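Putative electron transport related protein (Corynebacterium diphtheriae, PDB 4PQ1) probably acts as a thioredoxin-like thiol-disulfide oxidoreductase of the DsbF type, exchanging electrons with cysteine pairs of extracytoplasmic proteins. Local coordinates at residues Arg60-Asp65 with Pro126-Leu131; Gln67-Tyr72 with Val145-Leu150; Arg136-Phe141 with Ile151-Ser156. One frame throughout, in Å; residues are numbered along the deposited sequence.

All three contacts are buried, yet their chemistry differs with their place in the thioredoxin fold. Interaction 1 lies nearest the middle of the chain, about 7 Å from centre to centre; in it a buried carboxylate lies against a proline ring and is linked to the strand through a water. Interaction 2 pairs helix 63-73 with helix 147-156 through aliphatic side chains, and its Glu-68, at the edge, is the exposed touching residue. Interaction 3 sets helix 147-156 on strand 137-141 and is wholly apolar across the interface. Helix 63-73 serves interactions 1 and 2, helix 147-156 serves 2 and 3, and the neighbouring strands of 1 and 3 share one sheet.

Interaction 1: residues Arg60-Asp65 with Pro126-Leu131; sequences RSESDD and PTTIVL
Glu-62 reaches from the helical region after the Cys-56–Cys-59 disulfide, probably the redox-active pair, to Pro-126, the cis-proline of the thioredoxin fold, and, through a water, to Thr-128 of strand 127-131. The peptide bond before Pro-126 is cis, as at the cis-proline beside the CxxC in thioredoxin and many of its relatives, and the side chain of Pro-126 packs against the CxxC segment that holds Cys-56 and Cys-59. Glu-62 sits where helical geometry breaks between helices 57-61 and 63-73.

Its CB points toward the strand, and CG stands between the backbone N and the carbonyl carbon (chi1 71°). From there the chain runs extended (chi2 167°), carrying the carboxylate from the helix to the sheet. CD passes the proline ring, 3.8 Å from Pro-126 CG, as the two side chains slide past each other in opposite directions. OE1 presses on the same ring, with OE1 3.1 Å from Pro-126 CB, while also accepting a hydrogen bond from Asn-50 ND2.

OE2 takes a different set of partners. It receives a hydrogen bond from Val-145 N and another from a water, which lies 2.9 Å from Glu-62 OE2. Both carboxylate oxygens are therefore satisfied although the residue is buried, gripped between them by Asn-50, Val-145 and the water. The water completes the crossing to the strand: Thr-128 OG1, which is also bonded to Asn-50 ND2, donates its proton to that water over 2.7 Å.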
loop_
_atom_site.group_PDB
_atom_site.type_symbol
_atom_site.label_atom_id
_atom_site.label_comp_id
_atom_site.label_asym_id
_atom_site.label_seq_id
_atom_site.Cartn_x
_atom_site.Cartn_y
_atom_site.Cartn_z
ATOM N N ARG A 60 12.432 2.066 -4.898
ATOM C CA ARG A 60 13.571 1.130 -4.861
ATOM C C ARG A 60 14.302 1.179 -3.516
ATOM O O ARG A 60 14.647 0.148 -2.925
ATOM C CB ARG A 60 14.557 1.438 -6.004
ATOM C CG ARG A 60 13.937 1.322 -7.409
ATOM C CD ARG A 60 14.969 1.328 -8.549
ATOM N NE ARG A 60 15.716 2.581 -8.636
ATOM C CZ ARG A 60 15.360 3.616 -9.399
ATOM N NH1 ARG A 60 14.255 3.558 -10.137
ATOM N NH2 ARG A 60 16.102 4.718 -9.424
ATOM N N SER A 61 14.535 2.401 -3.051
ATOM C CA SER A 61 15.147 2.676 -1.761
ATOM C C SER A 61 14.392 2.068 -0.562
ATOM O O SER A 61 15.008 1.490 0.332
ATOM C CB SER A 61 15.258 4.197 -1.601
ATOM O OG SER A 61 15.614 4.571 -0.292
ATOM N N GLU A 62 13.062 2.186 -0.547
ATOM C CA GLU A 62 12.274 1.726 0.596
ATOM C C GLU A 62 11.791 0.282 0.415
ATOM O O GLU A 62 11.028 -0.234 1.229
ATOM C CB GLU A 62 11.068 2.646 0.819
ATOM C CG GLU A 62 10.003 2.499 -0.247
ATOM C CD GLU A 62 8.653 3.153 0.089
ATOM O OE1 GLU A 62 7.743 2.990 -0.749
ATOM O OE2 GLU A 62 8.483 3.816 1.150
ATOM N N SER A 63 12.251 -0.376 -0.644
ATOM C CA SER A 63 11.701 -1.680 -1.025
ATOM C C SER A 63 12.026 -2.771 -0.009
ATOM O O SER A 63 11.162 -3.576 0.343
ATOM C CB SER A 63 12.220 -2.085 -2.416
ATOM O OG SER A 63 11.761 -3.379 -2.791
ATOM N N ASP A 64 13.272 -2.796 0.458
ATOM C CA ASP A 64 13.686 -3.793 1.434
ATOM C C ASP A 64 12.878 -3.690 2.721
ATOM O O ASP A 64 12.566 -4.700 3.362
ATOM C CB ASP A 64 15.165 -3.640 1.759
ATOM C CG ASP A 64 16.068 -4.164 0.648
ATOM O OD1 ASP A 64 15.610 -5.006 -0.159
ATOM O OD2 ASP A 64 17.243 -3.740 0.602
ATOM N N ASP A 65 12.558 -2.458 3.107
ATOM C CA ASP A 65 11.852 -2.217 4.353
ATOM C C ASP A 65 10.420 -2.732 4.270
ATOM O O ASP A 65 9.904 -3.324 5.221
ATOM C CB ASP A 65 11.882 -0.727 4.700
ATOM C CG ASP A 65 13.117 -0.344 5.507
ATOM O OD1 ASP A 65 14.048 -1.176 5.627
ATOM O OD2 ASP A 65 13.164 0.789 6.030
ATOM N N PRO A 126 6.358 7.112 -3.782
ATOM C CA PRO A 126 5.459 6.134 -3.167
ATOM C C PRO A 126 4.451 6.757 -2.187
ATOM O O PRO A 126 4.628 7.894 -1.744
ATOM C CB PRO A 126 6.428 5.206 -2.443
ATOM C CG PRO A 126 7.527 6.120 -2.008
ATOM C CD PRO A 126 7.657 7.165 -3.088
ATOM N N THR A 127 3.379 6.020 -1.927
ATOM C CA THR A 127 2.411 6.309 -0.863
ATOM C C THR A 127 2.206 5.008 -0.121
ATOM O O THR A 127 2.127 3.936 -0.742
ATOM C CB THR A 127 1.055 6.829 -1.399
ATOM O OG1 THR A 127 1.214 8.163 -1.900
ATOM C CG2 THR A 127 -0.073 6.821 -0.274
ATOM N N THR A 128 2.143 5.088 1.203
ATOM C CA THR A 128 1.866 3.902 1.991
ATOM C C THR A 128 0.658 4.109 2.886
ATOM O O THR A 128 0.583 5.088 3.635
ATOM C CB THR A 128 3.063 3.498 2.853
ATOM O OG1 THR A 128 4.165 3.183 2.003
ATOM C CG2 THR A 128 2.713 2.277 3.689
ATOM N N ILE A 129 -0.296 3.191 2.801
ATOM C CA ILE A 129 -1.469 3.261 3.664
ATOM C C ILE A 129 -1.576 2.026 4.544
ATOM O O ILE A 129 -1.643 0.902 4.043
ATOM C CB ILE A 129 -2.748 3.420 2.854
ATOM C CG1 ILE A 129 -2.652 4.680 1.990
ATOM C CG2 ILE A 129 -3.955 3.483 3.807
ATOM C CD1 ILE A 129 -3.784 4.846 1.023
ATOM N N VAL A 130 -1.586 2.239 5.858
ATOM C CA VAL A 130 -1.735 1.120 6.785
ATOM C C VAL A 130 -3.212 0.984 7.142
ATOM O O VAL A 130 -3.781 1.882 7.745
ATOM C CB VAL A 130 -0.900 1.306 8.072
ATOM C CG1 VAL A 130 -1.007 0.078 8.941
ATOM C CG2 VAL A 130 0.573 1.578 7.741
ATOM N N LEU A 131 -3.832 -0.119 6.729
ATOM C CA LEU A 131 -5.225 -0.387 7.051
ATOM C C LEU A 131 -5.313 -1.261 8.297
ATOM O O LEU A 131 -4.464 -2.138 8.482
ATOM C CB LEU A 131 -5.925 -1.081 5.884
ATOM C CG LEU A 131 -5.860 -0.428 4.515
ATOM C CD1 LEU A 131 -6.579 -1.320 3.502
ATOM C CD2 LEU A 131 -6.478 0.940 4.561
HETATM O O HOH W 1 5.917 5.122 1.328
#

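Interaction 2: residues Gln67-Tyr72 with Val145-Leu150; sequences QEVHEY and VTAQDL
Val-69 and Ala-147 hold the nearest pair of CA atoms between the two segments, 5.8 Å apart, where two helices lie on one face of the thioredoxin-fold sheet. The apolar contact is carried by one branch of the valine. With CG1 anti to the backbone N (chi1 175°), CG2 faces the other helix, touching the Ala-147 carbonyl oxygen as well as its methyl, with Val-69 CG2 4.0 Å from Ala-147 CB. The same Val-69 CG2 meets Leu-150 CD1 at 3.7 Å, the two side chains crossing at about a right angle. The small methyl of Ala-147 probably lets the helices come this near.

Polar atoms play a lesser part across the interface. The extended side chain of Glu-68 brings its carboxylate against that methyl from the solvent side, Glu-68 OE2 lying 3.6 Å from Ala-147 CB, a van der Waals contact.

Capping bonds shape the helix start. Thr-146, the N-cap, and Asp-149 form a capping box: Asp-149 N donates to Thr-146 OG1 at 3.2 Å, and Thr-146 N returns a bond to Asp-149 OD2 at 2.8 Å, on the anti side and 29° out of the carboxylate plane. Arg-143 adds a salt bridge to that oxygen.

Around this pairing, Asp-65 in helix 63-73 accepts a hydrogen bond from Ala-147 N, while Leu-150 reaches past Leu-66 to Thr-128 and Val-130 of strand 127-131.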
loop_
_atom_site.group_PDB
_atom_site.type_symbol
_atom_site.label_atom_id
_atom_site.label_comp_id
_atom_site.label_asym_id
_atom_site.label_seq_id
_atom_site.Cartn_x
_atom_site.Cartn_y
_atom_site.Cartn_z
ATOM N N GLN A 67 9.515 -5.159 2.485
ATOM C CA GLN A 67 9.671 -6.607 2.580
ATOM C C GLN A 67 9.762 -7.005 4.044
ATOM O O GLN A 67 9.212 -8.019 4.468
ATOM C CB GLN A 67 10.919 -7.093 1.820
ATOM C CG GLN A 67 11.071 -8.622 1.800
ATOM C CD GLN A 67 9.862 -9.321 1.191
ATOM O OE1 GLN A 67 9.164 -8.757 0.343
ATOM N NE2 GLN A 67 9.614 -10.552 1.612
ATOM N N GLU A 68 10.454 -6.185 4.818
ATOM C CA GLU A 68 10.665 -6.451 6.227
ATOM C C GLU A 68 9.330 -6.461 6.977
ATOM O O GLU A 68 9.001 -7.419 7.683
ATOM C CB GLU A 68 11.603 -5.394 6.796
ATOM C CG GLU A 68 12.067 -5.639 8.199
ATOM C CD GLU A 68 12.999 -4.543 8.656
ATOM O OE1 GLU A 68 13.810 -4.064 7.823
ATOM O OE2 GLU A 68 12.904 -4.152 9.840
ATOM N N VAL A 69 8.566 -5.389 6.789
ATOM C CA VAL A 69 7.220 -5.239 7.339
ATOM C C VAL A 69 6.324 -6.403 6.953
ATOM O O VAL A 69 5.607 -6.937 7.791
ATOM C CB VAL A 69 6.574 -3.920 6.863
ATOM C CG1 VAL A 69 5.123 -3.819 7.324
ATOM C CG2 VAL A 69 7.363 -2.733 7.369
ATOM N N HIS A 70 6.370 -6.802 5.686
ATOM C CA HIS A 70 5.560 -7.927 5.220
ATOM C C HIS A 70 5.833 -9.171 6.039
ATOM O O HIS A 70 4.914 -9.871 6.469
ATOM C CB HIS A 70 5.825 -8.226 3.756
ATOM C CG HIS A 70 5.017 -9.365 3.224
ATOM N ND1 HIS A 70 3.647 -9.309 3.094
ATOM C CD2 HIS A 70 5.383 -10.594 2.791
ATOM C CE1 HIS A 70 3.202 -10.455 2.617
ATOM N NE2 HIS A 70 4.237 -11.255 2.421
ATOM N N GLU A 71 7.116 -9.429 6.255
ATOM C CA GLU A 71 7.548 -10.545 7.072
ATOM C C GLU A 71 7.154 -10.366 8.538
ATOM O O GLU A 71 6.785 -11.327 9.193
ATOM C CB GLU A 71 9.056 -10.718 6.955
ATOM C CG GLU A 71 9.494 -11.150 5.572
ATOM C CD GLU A 71 10.997 -11.212 5.442
ATOM O OE1 GLU A 71 11.691 -10.685 6.339
ATOM O OE2 GLU A 71 11.486 -11.785 4.445
ATOM N N TYR A 72 7.249 -9.140 9.045
ATOM C CA TYR A 72 6.933 -8.854 10.440
ATOM C C TYR A 72 5.452 -9.118 10.715
ATOM O O TYR A 72 5.088 -9.576 11.797
ATOM C CB TYR A 72 7.300 -7.404 10.782
ATOM C CG TYR A 72 6.945 -6.952 12.192
ATOM C CD1 TYR A 72 5.675 -6.464 12.493
ATOM C CD2 TYR A 72 7.889 -6.985 13.214
ATOM C CE1 TYR A 72 5.349 -6.034 13.790
ATOM C CE2 TYR A 72 7.577 -6.559 14.511
ATOM C CZ TYR A 72 6.310 -6.087 14.787
ATOM O OH TYR A 72 6.008 -5.670 16.062
ATOM N N VAL A 145 8.764 5.582 3.353
ATOM C CA VAL A 145 8.720 5.182 4.757
ATOM C C VAL A 145 9.846 4.212 5.085
ATOM O O VAL A 145 10.335 3.516 4.197
ATOM C CB VAL A 145 7.386 4.498 5.128
ATOM C CG1 VAL A 145 6.268 5.514 5.224
ATOM C CG2 VAL A 145 7.039 3.388 4.129
ATOM N N THR A 146 10.240 4.162 6.361
ATOM C CA THR A 146 11.078 3.082 6.876
ATOM C C THR A 146 10.212 1.975 7.441
ATOM O O THR A 146 9.007 2.152 7.644
ATOM C CB THR A 146 12.022 3.533 8.008
ATOM O OG1 THR A 146 11.244 3.961 9.130
ATOM C CG2 THR A 146 12.921 4.655 7.562
ATOM N N ALA A 147 10.834 0.840 7.733
ATOM C CA ALA A 147 10.102 -0.280 8.297
ATOM C C ALA A 147 9.545 0.071 9.691
ATOM O O ALA A 147 8.494 -0.428 10.091
ATOM C CB ALA A 147 10.986 -1.506 8.359
ATOM N N GLN A 148 10.226 0.967 10.401
ATOM C CA GLN A 148 9.839 1.309 11.762
ATOM C C GLN A 148 8.671 2.317 11.765
ATOM O O GLN A 148 7.864 2.335 12.709
ATOM C CB GLN A 148 11.050 1.842 12.538
ATOM C CG GLN A 148 10.937 1.760 14.071
ATOM C CD GLN A 148 10.446 0.407 14.578
ATOM O OE1 GLN A 148 9.273 0.250 14.918
ATOM N NE2 GLN A 148 11.343 -0.571 14.635
ATOM N N ASP A 149 8.585 3.146 10.720
ATOM C CA ASP A 149 7.404 3.990 10.489
ATOM C C ASP A 149 6.162 3.121 10.561
ATOM O O ASP A 149 5.216 3.402 11.302
ATOM C CB ASP A 149 7.443 4.677 9.113
ATOM C CG ASP A 149 8.376 5.879 9.056
ATOM O OD1 ASP A 149 8.454 6.649 10.042
ATOM O OD2 ASP A 149 9.016 6.066 7.989
ATOM N N LEU A 150 6.194 2.039 9.793
ATOM C CA LEU A 150 5.049 1.169 9.629
ATOM C C LEU A 150 4.830 0.298 10.839
ATOM O O LEU A 150 3.702 0.142 11.286
ATOM C CB LEU A 150 5.221 0.301 8.396
ATOM C CG LEU A 150 5.417 1.141 7.135
ATOM C CD1 LEU A 150 5.610 0.247 5.929
ATOM C CD2 LEU A 150 4.232 2.059 6.930
#

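Interaction 3: residues Arg136-Phe141 with Ile151-Ser156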
loop_
_atom_site.group_PDB
_atom_site.type_symbol
_atom_site.label_atom_id
_atom_site.label_comp_id
_atom_site.label_asym_id
_atom_site.label_seq_id
_atom_site.Cartn_x
_atom_site.Cartn_y
_atom_site.Cartn_z
ATOM N N ARG A 136 -9.540 -0.027 7.404
ATOM C CA ARG A 136 -9.741 1.411 7.514
ATOM C C ARG A 136 -8.379 2.018 7.701
ATOM O O ARG A 136 -7.586 1.496 8.473
ATOM C CB ARG A 136 -10.643 1.775 8.720
ATOM C CG ARG A 136 -11.848 0.874 8.927
ATOM C CD ARG A 136 -12.606 1.213 10.226
ATOM N NE ARG A 136 -11.807 1.004 11.436
ATOM C CZ ARG A 136 -12.219 1.323 12.667
ATOM N NH1 ARG A 136 -13.417 1.868 12.845
ATOM N NH2 ARG A 136 -11.442 1.104 13.722
ATOM N N PRO A 137 -8.087 3.117 7.004
ATOM C CA PRO A 137 -6.716 3.589 7.202
ATOM C C PRO A 137 -6.465 4.070 8.630
ATOM O O PRO A 137 -7.269 4.797 9.199
ATOM C CB PRO A 137 -6.591 4.727 6.184
ATOM C CG PRO A 137 -7.529 4.336 5.090
ATOM C CD PRO A 137 -8.713 3.725 5.817
ATOM N N ALA A 138 -5.352 3.620 9.200
ATOM C CA ALA A 138 -4.885 4.084 10.499
ATOM C C ALA A 138 -3.795 5.122 10.294
ATOM O O ALA A 138 -3.505 5.933 11.175
ATOM C CB ALA A 138 -4.368 2.921 11.315
ATOM N N ALA A 139 -3.169 5.070 9.119
ATOM C CA ALA A 139 -2.090 5.987 8.789
ATOM C C ALA A 139 -1.945 6.085 7.276
ATOM O O ALA A 139 -2.052 5.084 6.570
ATOM C CB ALA A 139 -0.781 5.527 9.432
ATOM N N VAL A 140 -1.725 7.300 6.782
ATOM C CA VAL A 140 -1.355 7.504 5.387
ATOM C C VAL A 140 -0.035 8.258 5.293
ATOM O O VAL A 140 0.121 9.326 5.882
ATOM C CB VAL A 140 -2.436 8.276 4.611
ATOM C CG1 VAL A 140 -1.991 8.490 3.138
ATOM C CG2 VAL A 140 -3.789 7.550 4.714
ATOM N N PHE A 141 0.912 7.691 4.557
ATOM C CA PHE A 141 2.233 8.288 4.398
ATOM C C PHE A 141 2.432 8.777 2.973
ATOM O O PHE A 141 2.452 7.969 2.039
ATOM C CB PHE A 141 3.334 7.281 4.750
ATOM C CG PHE A 141 3.371 6.895 6.207
ATOM C CD1 PHE A 141 4.051 7.676 7.126
ATOM C CD2 PHE A 141 2.746 5.733 6.652
ATOM C CE1 PHE A 141 4.088 7.322 8.468
ATOM C CE2 PHE A 141 2.783 5.379 7.986
ATOM C CZ PHE A 141 3.456 6.173 8.901
ATOM N N ILE A 151 5.909 -0.264 11.368
ATOM C CA ILE A 151 5.808 -1.147 12.516
ATOM C C ILE A 151 5.182 -0.429 13.722
ATOM O O ILE A 151 4.352 -0.990 14.410
ATOM C CB ILE A 151 7.191 -1.734 12.893
ATOM C CG1 ILE A 151 7.522 -2.909 11.970
ATOM C CG2 ILE A 151 7.204 -2.217 14.345
ATOM C CD1 ILE A 151 8.943 -3.385 12.090
ATOM N N LYS A 152 5.568 0.817 13.951
ATOM C CA LYS A 152 5.020 1.592 15.040
ATOM C C LYS A 152 3.514 1.702 14.932
ATOM O O LYS A 152 2.805 1.537 15.926
ATOM C CB LYS A 152 5.648 2.980 15.083
ATOM C CG LYS A 152 7.038 2.963 15.672
ATOM C CD LYS A 152 7.556 4.364 15.925
ATOM C CE LYS A 152 8.845 4.314 16.736
ATOM N NZ LYS A 152 9.416 5.668 16.989
ATOM N N VAL A 153 3.025 1.964 13.726
ATOM C CA VAL A 153 1.598 1.973 13.490
ATOM C C VAL A 153 1.054 0.571 13.676
ATOM O O VAL A 153 0.035 0.378 14.352
ATOM C CB VAL A 153 1.225 2.451 12.085
ATOM C CG1 VAL A 153 -0.310 2.458 11.943
ATOM C CG2 VAL A 153 1.818 3.829 11.809
ATOM N N ILE A 154 1.732 -0.400 13.069
ATOM C CA ILE A 154 1.294 -1.798 13.133
ATOM C C ILE A 154 1.009 -2.190 14.577
ATOM O O ILE A 154 -0.090 -2.632 14.896
ATOM C CB ILE A 154 2.339 -2.775 12.532
ATOM C CG1 ILE A 154 2.439 -2.608 11.010
ATOM C CG2 ILE A 154 1.974 -4.224 12.849
ATOM C CD1 ILE A 154 1.132 -2.852 10.300
ATOM N N ASP A 155 1.992 -1.975 15.446
ATOM C CA ASP A 155 1.877 -2.325 16.853
ATOM C C ASP A 155 0.669 -1.680 17.558
ATOM O O ASP A 155 0.032 -2.302 18.406
ATOM C CB ASP A 155 3.167 -1.947 17.571
ATOM C CG ASP A 155 4.298 -2.900 17.256
ATOM O OD1 ASP A 155 4.004 -4.015 16.763
ATOM O OD2 ASP A 155 5.473 -2.549 17.505
ATOM N N SER A 156 0.352 -0.440 17.203
ATOM C CA SER A 156 -0.761 0.264 17.822
ATOM C C SER A 156 -2.109 -0.360 17.466
ATOM O O SER A 156 -3.116 -0.082 18.114
ATOM C CB SER A 156 -0.747 1.741 17.420
ATOM O OG SER A 156 -1.302 1.947 16.132
#
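Val-153 places both of its methyl groups against strand 137-141, joining the C-terminal helix of the thioredoxin fold to the sheet. CG1 stands anti to the backbone N (chi1 -179°), and CG2 is anti to the carbonyl carbon; the two branches thus spread over successive strand residues. CG1 meets Ala-138 CB at 4.1 Å. CG2 approaches Ala-139 CB to 3.9 Å, and CG1 lies almost equally near that same methyl.

Farther along the strand, Phe-141 extends its ring toward the helix, and Val-153 CG2 comes to 4.1 Å from Phe-141 CZ. The methyl meets the edge of the ring, near its plane, so this is an edge contact and not packing over the aromatic face.

The strand presents two consecutive alanines to one valine because of a classic beta bulge: Ala-138 and Ala-139 both face Val-130 on strand 127-131, to which both are joined by backbone hydrogen bonds. Phe-141 N is bonded to Thr-128 O, which fixes the other end of the contact in the sheet. On the helix, Ser-156 OG donates to Val-153 O at 2.7 Å, in the carbonyl plane on a lone pair, a bond back to Val-153 from three residues farther on.

Val-130 and Phe-15 also touch Val-153, extending the apolar surroundings to both neighbouring strands. No hydrogen bond crosses from helix to strand here. The contact therefore rests on buried hydrocarbon surface and the fit of a branched valine against alanine methyls and a ring edge, while directional bonding is left to the sheet and the helix themselves.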